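Local coordinates for LINE-1 retrotransposable element ORF1 protein (Homo sapiens, PDB 2W7A) that binds single-stranded RNA as a nucleic acid chaperone essential for LINE-1 retrotransposition, the present chain being its central RRM domain, at residues Q46-T51 against I65-T70. Sequence-based numbering, arbitrary orientation.
Sequences QEIQRT and IIVRFT
Gln49 and Ile66 pair their backbones in both directions: Ile66 N reaches Gln49 O at 2.8 Å and Gln49 N returns to Ile66 O at 3.1 Å. Further along these antiparallel strands Arg68 N bonds almost straight (178°) to Glu47 O, while Gln46 N binds Arg68 O. Gln46 and Glu47 thus both face Arg68, a classic beta bulge. Ile66 O takes a further bond from a water, which in turn accepts from Gln49 NE2 at 2.8 Å.

Apolar contacts occur on both faces of the sheet. On one, Ile48 CG2 meets Ile65 CG2 at 3.5 Å; on the other, Thr51 CG2 touches Ile66 CG1.

The Arg50 chain turns sharply about its CB-CG bond (chi2 -91°), and its guanidinium lies with one face over Ile65 CD1, 3.7 Å from the plane. NH1 binds the carbonyls of Val11 and Arg63, while NH2 binds that of Pro12 and forms a salt bridge to Glu17. A leucine in its place would probably strand Glu17 without its charge partner and leave those carbonyls short of donors.

Within the RRM sheet, 46-51 lies on an edge strand, and 65-70 continues the pairing to strand 5-9. Helix 19-33 covers Ile48, Ile65 and Val67 through Leu22 and Leu26, whereas Phe69 packs against helix 72-85.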
loop_
_atom_site.group_PDB
_atom_site.type_symbol
_atom_site.label_atom_id
_atom_site.label_comp_id
_atom_site.label_asym_id
_atom_site.label_seq_id
_atom_site.Cartn_x
_atom_site.Cartn_y
_atom_site.Cartn_z
ATOM N N GLN A 46 -9.403 1.258 -5.248
ATOM C CA GLN A 46 -9.972 0.454 -6.345
ATOM C C GLN A 46 -9.337 -0.901 -6.695
ATOM O O GLN A 46 -10.028 -1.867 -6.978
ATOM C CB GLN A 46 -9.835 1.219 -7.626
ATOM C CG GLN A 46 -10.769 2.394 -7.712
ATOM C CD GLN A 46 -10.717 3.059 -9.058
ATOM O OE1 GLN A 46 -9.751 2.902 -9.805
ATOM N NE2 GLN A 46 -11.763 3.810 -9.383
ATOM N N GLU A 47 -8.025 -0.934 -6.854
ATOM C CA GLU A 47 -7.348 -2.192 -7.145
ATOM C C GLU A 47 -6.067 -2.242 -6.354
ATOM O O GLU A 47 -5.464 -1.222 -6.149
ATOM C CB GLU A 47 -6.995 -2.289 -8.622
ATOM C CG GLU A 47 -6.722 -3.719 -9.071
ATOM C CD GLU A 47 -6.658 -3.837 -10.558
ATOM O OE1 GLU A 47 -6.438 -2.799 -11.223
ATOM O OE2 GLU A 47 -6.829 -4.969 -11.053
ATOM N N ILE A 48 -5.657 -3.450 -5.982
ATOM C CA ILE A 48 -4.464 -3.698 -5.143
ATOM C C ILE A 48 -3.794 -4.953 -5.710
ATOM O O ILE A 48 -4.399 -6.012 -5.654
ATOM C CB ILE A 48 -4.762 -4.045 -3.626
ATOM C CG1 ILE A 48 -5.576 -2.988 -2.899
ATOM C CG2 ILE A 48 -3.445 -4.245 -2.846
ATOM C CD1 ILE A 48 -6.068 -3.440 -1.564
ATOM N N GLN A 49 -2.544 -4.870 -6.187
ATOM C CA GLN A 49 -1.880 -6.057 -6.689
ATOM C C GLN A 49 -0.365 -5.967 -6.593
ATOM O O GLN A 49 0.226 -4.893 -6.720
ATOM C CB GLN A 49 -2.227 -6.337 -8.167
ATOM C CG GLN A 49 -1.789 -5.311 -9.119
ATOM C CD GLN A 49 -2.618 -5.317 -10.400
ATOM O OE1 GLN A 49 -2.691 -6.324 -11.073
ATOM N NE2 GLN A 49 -3.237 -4.182 -10.730
ATOM N N ARG A 50 0.243 -7.129 -6.431
ATOM C CA ARG A 50 1.692 -7.214 -6.584
ATOM C C ARG A 50 2.079 -6.957 -8.016
ATOM O O ARG A 50 1.311 -7.304 -8.935
ATOM C CB ARG A 50 2.208 -8.564 -6.170
ATOM C CG ARG A 50 1.977 -8.902 -4.723
ATOM C CD ARG A 50 3.119 -8.483 -3.816
ATOM N NE ARG A 50 2.809 -8.835 -2.446
ATOM C CZ ARG A 50 3.593 -8.635 -1.399
ATOM N NH1 ARG A 50 4.769 -8.063 -1.546
ATOM N NH2 ARG A 50 3.203 -9.071 -0.203
ATOM N N THR A 51 3.264 -6.370 -8.214
ATOM C CA THR A 51 3.793 -6.158 -9.556
ATOM C C THR A 51 5.236 -6.649 -9.627
ATOM O O THR A 51 5.979 -6.401 -8.718
ATOM C CB THR A 51 3.676 -4.669 -9.989
ATOM O OG1 THR A 51 4.052 -4.543 -11.389
ATOM C CG2 THR A 51 4.526 -3.766 -9.150
ATOM N N ILE A 65 3.658 -3.534 -4.116
ATOM C CA ILE A 65 2.243 -3.634 -4.295
ATOM C C ILE A 65 1.767 -2.293 -4.860
ATOM O O ILE A 65 2.040 -1.214 -4.268
ATOM C CB ILE A 65 1.534 -3.926 -2.942
ATOM C CG1 ILE A 65 1.903 -5.297 -2.380
ATOM C CG2 ILE A 65 0.004 -3.758 -3.035
ATOM C CD1 ILE A 65 1.562 -5.504 -0.908
ATOM N N ILE A 66 1.071 -2.335 -6.000
ATOM C CA ILE A 66 0.509 -1.124 -6.578
ATOM C C ILE A 66 -0.911 -0.983 -6.089
ATOM O O ILE A 66 -1.712 -1.907 -6.208
ATOM C CB ILE A 66 0.525 -1.175 -8.124
ATOM C CG1 ILE A 66 1.933 -1.495 -8.621
ATOM C CG2 ILE A 66 -0.036 0.108 -8.691
ATOM C CD1 ILE A 66 2.988 -0.596 -8.032
ATOM N N VAL A 67 -1.192 0.189 -5.508
ATOM C CA VAL A 67 -2.488 0.530 -4.976
ATOM C C VAL A 67 -3.053 1.675 -5.838
ATOM O O VAL A 67 -2.456 2.753 -5.946
ATOM C CB VAL A 67 -2.373 0.914 -3.502
ATOM C CG1 VAL A 67 -3.781 1.252 -2.920
ATOM C CG2 VAL A 67 -1.626 -0.148 -2.709
ATOM N N ARG A 68 -4.190 1.421 -6.497
ATOM C CA ARG A 68 -4.788 2.451 -7.380
ATOM C C ARG A 68 -5.996 3.029 -6.641
ATOM O O ARG A 68 -6.892 2.325 -6.243
ATOM C CB ARG A 68 -5.217 1.850 -8.712
ATOM C CG ARG A 68 -5.797 2.886 -9.686
ATOM C CD ARG A 68 -5.960 2.294 -11.086
ATOM N NE ARG A 68 -6.365 3.284 -12.069
ATOM C CZ ARG A 68 -6.837 2.993 -13.281
ATOM N NH1 ARG A 68 -6.961 1.726 -13.676
ATOM N NH2 ARG A 68 -7.189 3.976 -14.104
ATOM N N PHE A 69 -5.950 4.337 -6.415
ATOM C CA PHE A 69 -6.978 5.054 -5.711
ATOM C C PHE A 69 -8.002 5.578 -6.700
ATOM O O PHE A 69 -7.661 5.873 -7.851
ATOM C CB PHE A 69 -6.364 6.225 -4.953
ATOM C CG PHE A 69 -5.602 5.826 -3.747
ATOM C CD1 PHE A 69 -4.336 5.320 -3.841
ATOM C CD2 PHE A 69 -6.138 5.976 -2.501
ATOM C CE1 PHE A 69 -3.624 4.960 -2.716
ATOM C CE2 PHE A 69 -5.420 5.613 -1.372
ATOM C CZ PHE A 69 -4.181 5.076 -1.507
ATOM N N THR A 70 -9.248 5.670 -6.253
ATOM C CA THR A 70 -10.299 6.277 -7.080
ATOM C C THR A 70 -10.003 7.762 -7.303
ATOM O O THR A 70 -10.241 8.296 -8.409
ATOM C CB THR A 70 -11.665 6.083 -6.400
ATOM O OG1 THR A 70 -11.886 4.664 -6.201
ATOM C CG2 THR A 70 -12.797 6.708 -7.195
HETATM O O HOH W 1 -3.040 -2.145 -8.866
#